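Local coordinates for hypothetical Thioesterase Protein SP_1851 (Streptococcus pneumoniae serotype 4, PDB 4XY5) that probably hydrolyses acyl thioesters, as expected of a PaaI-like hotdog-fold enzyme, although its physiological substrate is not established, at residues R99-M104 and T122-G127; Y49-C54 and L72-N77; F15-I20 and V30-V35. The protein carries 1 engineered substitution. One frame throughout, in Å; residues are numbered along the deposited sequence.

Contact 1 of 3, residues R99-M104 and T122-G127; sequences RTTCVM and TMFVTG
C102 and M123 form the hydrogen-bonded pair of this junction, and each serves the other as both donor and acceptor. C102 N gives its hydrogen to M123 O over 2.9 Å, while M123 N returns one to C102 O at 2.8 Å, a nearly straight bond with 166° at the hydrogen. Two residue pairs along, beyond T101 and F124, V125 N donates to T100 O at 2.7 Å, although the donor is tilted 34° from the carbonyl plane. T100 O is also approached by F124 CD1 at 3.5 Å, and M123 O takes a CA-H contact from T101 CA at 3.1 Å, so both acceptors have carbon neighbours besides their N-H partners. The pattern is that of an antiparallel beta hairpin, strands 101-109 and 115-127, within the sheet of the hotdog fold. Between the bonded pairs, T101 and F124 form a non-hydrogen-bonded pair whose side chains share a face with V103 and T122. There T101 CG2 sits at the edge of the F124 ring, and F124 also packs on T100 of the second subunit. On the other face, C102 SG lies against V125 CG2 (3.9 Å). The bent chains of M104 and M123 cross at about a right angle, CG to CG at 3.8 Å, and both side chains reach S58 of helix 47-64.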
loop_
_atom_site.group_PDB
_atom_site.type_symbol
_atom_site.label_atom_id
_atom_site.label_comp_id
_atom_site.label_asym_id
_atom_site.label_seq_id
_atom_site.Cartn_x
_atom_site.Cartn_y
_atom_site.Cartn_z
ATOM N N ARG A 99 5.935 -13.634 14.529
ATOM C CA ARG A 99 5.260 -14.823 15.033
ATOM C C ARG A 99 3.989 -15.145 14.251
ATOM O O ARG A 99 3.802 -16.275 13.813
ATOM C CB ARG A 99 4.941 -14.666 16.523
ATOM C CG ARG A 99 6.120 -15.008 17.420
ATOM C CD ARG A 99 5.750 -15.035 18.898
ATOM N NE ARG A 99 6.109 -16.323 19.491
ATOM C CZ ARG A 99 7.344 -16.666 19.845
ATOM N NH1 ARG A 99 8.346 -15.815 19.668
ATOM N NH2 ARG A 99 7.581 -17.864 20.369
ATOM N N THR A 100 3.118 -14.161 14.061
ATOM C CA THR A 100 1.865 -14.401 13.344
ATOM C C THR A 100 1.919 -13.956 11.881
ATOM O O THR A 100 1.109 -14.386 11.059
ATOM C CB THR A 100 0.683 -13.683 14.025
ATOM O OG1 THR A 100 1.009 -12.302 14.215
ATOM C CG2 THR A 100 0.370 -14.320 15.373
ATOM N N THR A 101 2.871 -13.085 11.565
ATOM C CA THR A 101 2.940 -12.484 10.240
ATOM C C THR A 101 4.358 -12.475 9.692
ATOM O O THR A 101 5.334 -12.437 10.443
ATOM C CB THR A 101 2.420 -11.024 10.247
ATOM O OG1 THR A 101 3.118 -10.279 11.250
ATOM C CG2 THR A 101 0.926 -10.964 10.535
ATOM N N CYS A 102 4.461 -12.508 8.369
ATOM C CA CYS A 102 5.727 -12.335 7.685
ATOM C C CYS A 102 5.605 -11.209 6.672
ATOM O O CYS A 102 4.527 -10.979 6.115
ATOM C CB CYS A 102 6.152 -13.613 6.972
ATOM S SG CYS A 102 6.764 -14.902 8.061
ATOM N N VAL A 103 6.709 -10.520 6.427
ATOM C CA VAL A 103 6.738 -9.513 5.373
ATOM C C VAL A 103 7.731 -9.912 4.287
ATOM O O VAL A 103 8.909 -10.119 4.567
ATOM C CB VAL A 103 7.107 -8.128 5.919
ATOM C CG1 VAL A 103 7.094 -7.105 4.782
ATOM C CG2 VAL A 103 6.136 -7.729 7.031
ATOM N N MET A 104 7.240 -10.029 3.056
ATOM C CA MET A 104 8.063 -10.442 1.917
ATOM C C MET A 104 8.267 -9.279 0.967
ATOM O O MET A 104 7.299 -8.605 0.626
ATOM C CB MET A 104 7.412 -11.593 1.134
ATOM C CG MET A 104 6.646 -12.624 1.952
ATOM S SD MET A 104 7.695 -13.322 3.221
ATOM C CE MET A 104 6.822 -14.774 3.731
ATOM N N THR A 122 2.297 -8.696 3.021
ATOM C CA THR A 122 2.094 -8.978 4.429
ATOM C C THR A 122 1.310 -10.268 4.537
ATOM O O THR A 122 0.115 -10.304 4.250
ATOM C CB THR A 122 1.343 -7.834 5.144
ATOM O OG1 THR A 122 2.089 -6.624 4.984
ATOM C CG2 THR A 122 1.213 -8.131 6.623
ATOM N N MET A 123 2.001 -11.330 4.932
ATOM C CA MET A 123 1.403 -12.657 4.979
ATOM C C MET A 123 1.061 -13.042 6.412
ATOM O O MET A 123 1.798 -12.726 7.337
ATOM C CB MET A 123 2.350 -13.698 4.370
ATOM C CG MET A 123 3.093 -13.253 3.109
ATOM S SD MET A 123 2.144 -13.313 1.565
ATOM C CE MET A 123 1.897 -15.084 1.346
ATOM N N PHE A 124 -0.063 -13.726 6.578
ATOM C CA PHE A 124 -0.474 -14.250 7.874
ATOM C C PHE A 124 -0.079 -15.723 7.951
ATOM O O PHE A 124 -0.512 -16.529 7.128
ATOM C CB PHE A 124 -1.981 -14.070 8.065
ATOM C CG PHE A 124 -2.486 -14.504 9.415
ATOM C CD1 PHE A 124 -2.269 -13.720 10.534
ATOM C CD2 PHE A 124 -3.193 -15.687 9.557
ATOM C CE1 PHE A 124 -2.739 -14.115 11.776
ATOM C CE2 PHE A 124 -3.665 -16.085 10.794
ATOM C CZ PHE A 124 -3.439 -15.302 11.903
ATOM N N VAL A 125 0.777 -16.060 8.913
ATOM C CA VAL A 125 1.223 -17.436 9.092
ATOM C C VAL A 125 0.094 -18.261 9.698
ATOM O O VAL A 125 -0.381 -17.965 10.793
ATOM C CB VAL A 125 2.472 -17.524 9.998
ATOM C CG1 VAL A 125 3.019 -18.949 10.012
ATOM C CG2 VAL A 125 3.543 -16.541 9.539
ATOM N N THR A 126 -0.345 -19.287 8.980
ATOM C CA THR A 126 -1.467 -20.098 9.437
ATOM C C THR A 126 -1.000 -21.342 10.194
ATOM O O THR A 126 -1.675 -21.809 11.116
ATOM C CB THR A 126 -2.361 -20.515 8.260
ATOM O OG1 THR A 126 -1.579 -21.225 7.292
ATOM C CG2 THR A 126 -2.964 -19.287 7.591
ATOM N N GLY A 127 0.161 -21.866 9.817
ATOM C CA GLY A 127 0.703 -23.047 10.466
ATOM C C GLY A 127 2.153 -23.301 10.112
ATOM O O GLY A 127 2.746 -22.554 9.330
#

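Contact 2 of 3, residues Y49-C54 and L72-N77; sequences YLFTLC and LQSSIN
F51 and I76 meet where helix 47-64 lies over strand 68-78, and the phenylalanine illustrates how one long side chain can bridge the gap between a helix and a sheet. The axes of the two short segments pass 10.0 Å apart, at 126° between their directions, and it is side chains that fill the interval. F51 CB begins the path, 4.2 Å from I76 CD1, the same methyl that also reaches back to F51 CA on the helix backbone. With CG anti to the backbone N (chi1 180°), the ring is carried off along the strand instead of straight down onto it. CD1 is the next atom to touch: I76 CG2 comes to it at 3.9 Å, near the ring plane and therefore at the edge. Further out, CE1 meets S74 OG at 3.3 Å, an oblique approach, and at the tip CZ rests against S74 CB at 3.7 Å. The hydroxyl of S74 is not left to the ring alone, for it is hydrogen-bonded to T120 O on the adjoining strand. C54, one turn beyond L50, adds a looser touch, its SG 4.5 Å from I76 CD1. On the far side of the strand Q73 NE2 donates to S75 OG at 3.0 Å, with the acceptor in the amide plane. The helix thus lies on the sheet as the sausage of the hotdog fold: C54 and the F51 ring also touch F121 of strand 115-127, L53 reaches strands 87-97 and 101-109, and strand 68-78 pairs antiparallel with a strand of the fourth subunit, whose F51 stacks on this one.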
loop_
_atom_site.group_PDB
_atom_site.type_symbol
_atom_site.label_atom_id
_atom_site.label_comp_id
_atom_site.label_asym_id
_atom_site.label_seq_id
_atom_site.Cartn_x
_atom_site.Cartn_y
_atom_site.Cartn_z
ATOM N N TYR A 49 -1.034 -9.538 -14.078
ATOM C CA TYR A 49 -0.052 -10.577 -14.371
ATOM C C TYR A 49 1.206 -10.375 -13.544
ATOM O O TYR A 49 1.675 -11.300 -12.872
ATOM C CB TYR A 49 0.277 -10.582 -15.874
ATOM C CG TYR A 49 1.582 -11.249 -16.273
ATOM C CD1 TYR A 49 1.659 -12.620 -16.477
ATOM C CD2 TYR A 49 2.728 -10.485 -16.498
ATOM C CE1 TYR A 49 2.862 -13.221 -16.859
ATOM C CE2 TYR A 49 3.920 -11.071 -16.881
ATOM C CZ TYR A 49 3.982 -12.434 -17.062
ATOM O OH TYR A 49 5.173 -13.016 -17.441
ATOM N N LEU A 50 1.741 -9.157 -13.562
ATOM C CA LEU A 50 2.955 -8.863 -12.804
ATOM C C LEU A 50 2.724 -9.081 -11.311
ATOM O O LEU A 50 3.562 -9.649 -10.636
ATOM C CB LEU A 50 3.421 -7.419 -13.050
ATOM C CG LEU A 50 3.867 -7.102 -14.483
ATOM C CD1 LEU A 50 4.149 -5.602 -14.600
ATOM C CD2 LEU A 50 5.099 -7.909 -14.791
ATOM N N PHE A 51 1.582 -8.633 -10.804
ATOM C CA PHE A 51 1.275 -8.855 -9.390
ATOM C C PHE A 51 1.209 -10.340 -9.080
ATOM O O PHE A 51 1.699 -10.801 -8.041
ATOM C CB PHE A 51 -0.046 -8.194 -9.006
ATOM C CG PHE A 51 -0.422 -8.387 -7.557
ATOM C CD1 PHE A 51 -0.084 -7.441 -6.606
ATOM C CD2 PHE A 51 -1.123 -9.524 -7.152
ATOM C CE1 PHE A 51 -0.443 -7.615 -5.274
ATOM C CE2 PHE A 51 -1.477 -9.714 -5.841
ATOM C CZ PHE A 51 -1.138 -8.753 -4.883
ATOM N N THR A 52 0.575 -11.102 -9.966
ATOM C CA THR A 52 0.404 -12.512 -9.688
ATOM C C THR A 52 1.765 -13.226 -9.656
ATOM O O THR A 52 1.983 -14.109 -8.827
ATOM C CB THR A 52 -0.550 -13.169 -10.722
ATOM O OG1 THR A 52 -1.862 -12.586 -10.581
ATOM C CG2 THR A 52 -0.649 -14.688 -10.506
ATOM N N LEU A 53 2.675 -12.838 -10.542
ATOM C CA LEU A 53 4.043 -13.362 -10.464
ATOM C C LEU A 53 4.609 -13.113 -9.062
ATOM O O LEU A 53 5.152 -14.024 -8.436
ATOM C CB LEU A 53 4.946 -12.723 -11.520
ATOM C CG LEU A 53 4.609 -12.926 -13.001
ATOM C CD1 LEU A 53 5.653 -12.255 -13.883
ATOM C CD2 LEU A 53 4.507 -14.418 -13.364
ATOM N N CYS A 54 4.439 -11.895 -8.551
ATOM C CA CYS A 54 4.987 -11.553 -7.237
ATOM C C CYS A 54 4.312 -12.328 -6.102
ATOM O O CYS A 54 4.979 -12.788 -5.165
ATOM C CB CYS A 54 4.857 -10.051 -6.962
ATOM S SG CYS A 54 5.862 -9.048 -8.042
ATOM N N LEU A 72 -2.416 -11.117 3.610
ATOM C CA LEU A 72 -3.344 -10.189 4.248
ATOM C C LEU A 72 -3.466 -8.908 3.446
ATOM O O LEU A 72 -4.537 -8.312 3.334
ATOM C CB LEU A 72 -2.879 -9.815 5.661
ATOM C CG LEU A 72 -3.144 -10.729 6.846
ATOM C CD1 LEU A 72 -2.582 -10.067 8.098
ATOM C CD2 LEU A 72 -4.629 -10.967 6.980
ATOM N N GLN A 73 -2.330 -8.473 2.925
ATOM C CA GLN A 73 -2.244 -7.179 2.288
ATOM C C GLN A 73 -1.057 -7.144 1.364
ATOM O O GLN A 73 -0.021 -7.716 1.657
ATOM C CB GLN A 73 -2.125 -6.079 3.362
ATOM C CG GLN A 73 -2.342 -4.680 2.851
ATOM C CD GLN A 73 -1.126 -4.096 2.175
ATOM O OE1 GLN A 73 0.006 -4.521 2.410
ATOM N NE2 GLN A 73 -1.357 -3.086 1.342
ATOM N N SER A 74 -1.190 -6.460 0.239
ATOM C CA SER A 74 -0.019 -6.291 -0.596
ATOM C C SER A 74 -0.006 -4.921 -1.243
ATOM O O SER A 74 -1.060 -4.375 -1.559
ATOM C CB SER A 74 0.035 -7.364 -1.679
ATOM O OG SER A 74 1.208 -7.183 -2.448
ATOM N N SER A 75 1.188 -4.373 -1.414
ATOM C CA SER A 75 1.359 -3.121 -2.155
ATOM C C SER A 75 2.364 -3.311 -3.290
ATOM O O SER A 75 3.382 -3.962 -3.110
ATOM C CB SER A 75 1.795 -2.010 -1.203
ATOM O OG SER A 75 0.729 -1.741 -0.315
ATOM N N ILE A 76 2.071 -2.786 -4.477
ATOM C CA ILE A 76 2.985 -2.977 -5.600
ATOM C C ILE A 76 3.189 -1.655 -6.322
ATOM O O ILE A 76 2.257 -0.859 -6.428
ATOM C CB ILE A 76 2.453 -4.061 -6.598
ATOM C CG1 ILE A 76 3.389 -4.214 -7.802
ATOM C CG2 ILE A 76 1.034 -3.713 -7.046
ATOM C CD1 ILE A 76 3.122 -5.527 -8.613
ATOM N N ASN A 77 4.426 -1.414 -6.752
ATOM C CA ASN A 77 4.788 -0.253 -7.569
ATOM C C ASN A 77 5.253 -0.713 -8.928
ATOM O O ASN A 77 6.119 -1.586 -9.021
ATOM C CB ASN A 77 5.916 0.554 -6.931
ATOM C CG ASN A 77 5.453 1.359 -5.749
ATOM O OD1 ASN A 77 5.381 0.851 -4.634
ATOM N ND2 ASN A 77 5.126 2.618 -5.987
#

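Contact 3 of 3, residues F15-I20 and V30-V35; sequences FENYEI and VTTKVV
V30 gathers the apolar side chains of F15 and Y18 on one methyl and of I20 on the other, at the start of the beta hairpin made by strands 19-24 and 27-33, which borders the sheet of this chain. V30 CG1 lies at the edge of the F15 ring, 4.2 Å from CE1, and also touches Y18 CB; V30 CG2 runs beside I20 CG1, the two side chains pointing the same way. F15 continues inward to L53 and Q56 of helix 47-64, whereas the Y18 ring stacks on F9 of the fourth subunit and its hydroxyl is hydrogen-bonded to the backbone N of that residue. Beyond this cluster the backbones pair. E19 N donates to T31 O at 2.9 Å and T31 N to E19 O at 2.8 Å, so this antiparallel pair is bonded in both directions, and on its outer face T31 OG1 lies 3.4 Å from E19 CB. Where regular pairing stops, side chains substitute for backbone. T32 OG1, anti to its own amide nitrogen (chi1 -171°), donates to N17 O at 2.7 Å from above the carbonyl plane, 36° out of it. N17 then mimics a strand partner for K33, its amide meeting both the N-H and the C=O of that residue, which fixes the rotation of the amide group. K33 N reaches N17 OD1 at 2.8 Å on a lone pair, and N17 ND2 donates to a lone pair of K33 O at 3.1 Å, with that oxygen only 8° out of the amide plane.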
loop_
_atom_site.group_PDB
_atom_site.type_symbol
_atom_site.label_atom_id
_atom_site.label_comp_id
_atom_site.label_asym_id
_atom_site.label_seq_id
_atom_site.Cartn_x
_atom_site.Cartn_y
_atom_site.Cartn_z
ATOM N N PHE A 15 2.195 -17.746 -15.286
ATOM C CA PHE A 15 2.889 -19.032 -15.135
ATOM C C PHE A 15 2.445 -20.123 -16.110
ATOM O O PHE A 15 2.328 -21.292 -15.736
ATOM C CB PHE A 15 2.763 -19.556 -13.708
ATOM C CG PHE A 15 3.415 -18.655 -12.678
ATOM C CD1 PHE A 15 4.791 -18.678 -12.503
ATOM C CD2 PHE A 15 2.652 -17.781 -11.919
ATOM C CE1 PHE A 15 5.405 -17.852 -11.572
ATOM C CE2 PHE A 15 3.253 -16.950 -10.981
ATOM C CZ PHE A 15 4.628 -16.984 -10.807
ATOM N N GLU A 16 2.235 -19.744 -17.363
ATOM C CA GLU A 16 2.089 -20.732 -18.427
ATOM C C GLU A 16 3.436 -21.402 -18.689
ATOM O O GLU A 16 3.500 -22.533 -19.177
ATOM C CB GLU A 16 1.537 -20.077 -19.690
ATOM C CG GLU A 16 0.117 -19.571 -19.495
ATOM C CD GLU A 16 -0.597 -19.240 -20.788
ATOM O OE1 GLU A 16 -1.838 -19.104 -20.747
ATOM O OE2 GLU A 16 0.072 -19.104 -21.835
ATOM N N ASN A 17 4.505 -20.689 -18.343
ATOM C CA ASN A 17 5.860 -21.235 -18.327
ATOM C C ASN A 17 6.574 -20.632 -17.128
ATOM O O ASN A 17 6.231 -19.532 -16.715
ATOM C CB ASN A 17 6.626 -20.907 -19.612
ATOM C CG ASN A 17 6.957 -19.426 -19.741
ATOM O OD1 ASN A 17 7.967 -18.941 -19.192
ATOM N ND2 ASN A 17 6.109 -18.691 -20.467
ATOM N N TYR A 18 7.556 -21.344 -16.582
ATOM C CA TYR A 18 8.390 -20.791 -15.507
ATOM C C TYR A 18 9.549 -21.733 -15.213
ATOM O O TYR A 18 9.504 -22.910 -15.569
ATOM C CB TYR A 18 7.579 -20.541 -14.224
ATOM C CG TYR A 18 7.054 -21.785 -13.538
ATOM C CD1 TYR A 18 7.807 -22.445 -12.569
ATOM C CD2 TYR A 18 5.793 -22.300 -13.858
ATOM C CE1 TYR A 18 7.319 -23.595 -11.942
ATOM C CE2 TYR A 18 5.303 -23.434 -13.237
ATOM C CZ TYR A 18 6.065 -24.078 -12.289
ATOM O OH TYR A 18 5.563 -25.205 -11.681
ATOM N N GLU A 19 10.588 -21.192 -14.583
ATOM C CA GLU A 19 11.709 -21.966 -14.078
ATOM C C GLU A 19 11.980 -21.537 -12.651
ATOM O O GLU A 19 12.204 -20.359 -12.413
ATOM C CB GLU A 19 12.963 -21.744 -14.930
ATOM C CG GLU A 19 12.821 -22.161 -16.385
ATOM C CD GLU A 19 12.921 -23.656 -16.559
ATOM O OE1 GLU A 19 13.342 -24.329 -15.589
ATOM O OE2 GLU A 19 12.574 -24.154 -17.656
ATOM N N ILE A 20 11.950 -22.471 -11.704
ATOM C CA ILE A 20 12.359 -22.160 -10.334
ATOM C C ILE A 20 13.869 -22.350 -10.222
ATOM O O ILE A 20 14.373 -23.478 -10.267
ATOM C CB ILE A 20 11.655 -23.044 -9.284
ATOM C CG1 ILE A 20 10.137 -22.992 -9.459
ATOM C CG2 ILE A 20 12.037 -22.615 -7.875
ATOM C CD1 ILE A 20 9.393 -23.880 -8.483
ATOM N N VAL A 30 12.571 -17.071 -9.386
ATOM C CA VAL A 30 11.834 -17.773 -10.444
ATOM C C VAL A 30 11.903 -16.939 -11.712
ATOM O O VAL A 30 11.777 -15.718 -11.645
ATOM C CB VAL A 30 10.356 -18.012 -10.054
ATOM C CG1 VAL A 30 9.567 -18.625 -11.218
ATOM C CG2 VAL A 30 10.262 -18.884 -8.806
ATOM N N THR A 31 12.101 -17.584 -12.863
ATOM C CA THR A 31 12.090 -16.860 -14.127
ATOM C C THR A 31 10.876 -17.273 -14.971
ATOM O O THR A 31 10.321 -18.358 -14.794
ATOM C CB THR A 31 13.384 -17.077 -14.931
ATOM O OG1 THR A 31 13.503 -18.457 -15.293
ATOM C CG2 THR A 31 14.597 -16.646 -14.109
ATOM N N THR A 32 10.445 -16.382 -15.854
ATOM C CA THR A 32 9.286 -16.659 -16.694
ATOM C C THR A 32 9.346 -15.776 -17.928
ATOM O O THR A 32 9.894 -14.673 -17.886
ATOM C CB THR A 32 7.947 -16.431 -15.938
ATOM O OG1 THR A 32 6.859 -16.909 -16.738
ATOM C CG2 THR A 32 7.716 -14.953 -15.614
ATOM N N LYS A 33 8.796 -16.266 -19.035
ATOM C CA LYS A 33 8.801 -15.498 -20.270
ATOM C C LYS A 33 7.434 -14.897 -20.526
ATOM O O LYS A 33 6.434 -15.609 -20.474
ATOM C CB LYS A 33 9.198 -16.367 -21.469
ATOM C CG LYS A 33 9.482 -15.526 -22.712
ATOM C CD LYS A 33 9.886 -16.381 -23.898
ATOM C CE LYS A 33 8.749 -17.265 -24.339
ATOM N NZ LYS A 33 9.105 -18.026 -25.565
ATOM N N VAL A 34 7.409 -13.596 -20.813
ATOM C CA VAL A 34 6.168 -12.881 -21.101
ATOM C C VAL A 34 5.596 -13.376 -22.433
ATOM O O VAL A 34 6.302 -13.430 -23.442
ATOM C CB VAL A 34 6.394 -11.359 -21.148
ATOM C CG1 VAL A 34 5.088 -10.618 -21.376
ATOM C CG2 VAL A 34 7.047 -10.878 -19.852
ATOM N N VAL A 35 4.325 -13.765 -22.421
ATOM C CA VAL A 35 3.675 -14.292 -23.614
ATOM C C VAL A 35 2.387 -13.511 -23.864
ATOM O O VAL A 35 2.068 -12.572 -23.115
ATOM C CB VAL A 35 3.392 -15.810 -23.489
ATOM C CG1 VAL A 35 4.702 -16.591 -23.542
ATOM C CG2 VAL A 35 2.640 -16.128 -22.203
#

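From the N terminus, contact 3 closes first, joining 15-20 to 30-35 through a short hairpin on one border of the sheet. The chain then enters helix 47-64, and contact 2 closes a helix-to-strand loop by bringing 72-77 back to 49-54. Contact 1 follows, closing the last hairpin between 99-104 and 122-127. The three are in series, neither nested nor crossed. Contacts 2 and 3 meet through the helix, where L53 CD2 lies 3.6 Å from F15 CZ. Contacts 1 and 2 join between neighbouring strands, with T122 against L72 and Q73. Contacts 1 and 3 do not touch; their centres are about 26 Å apart, on opposite sides of the chain's centre.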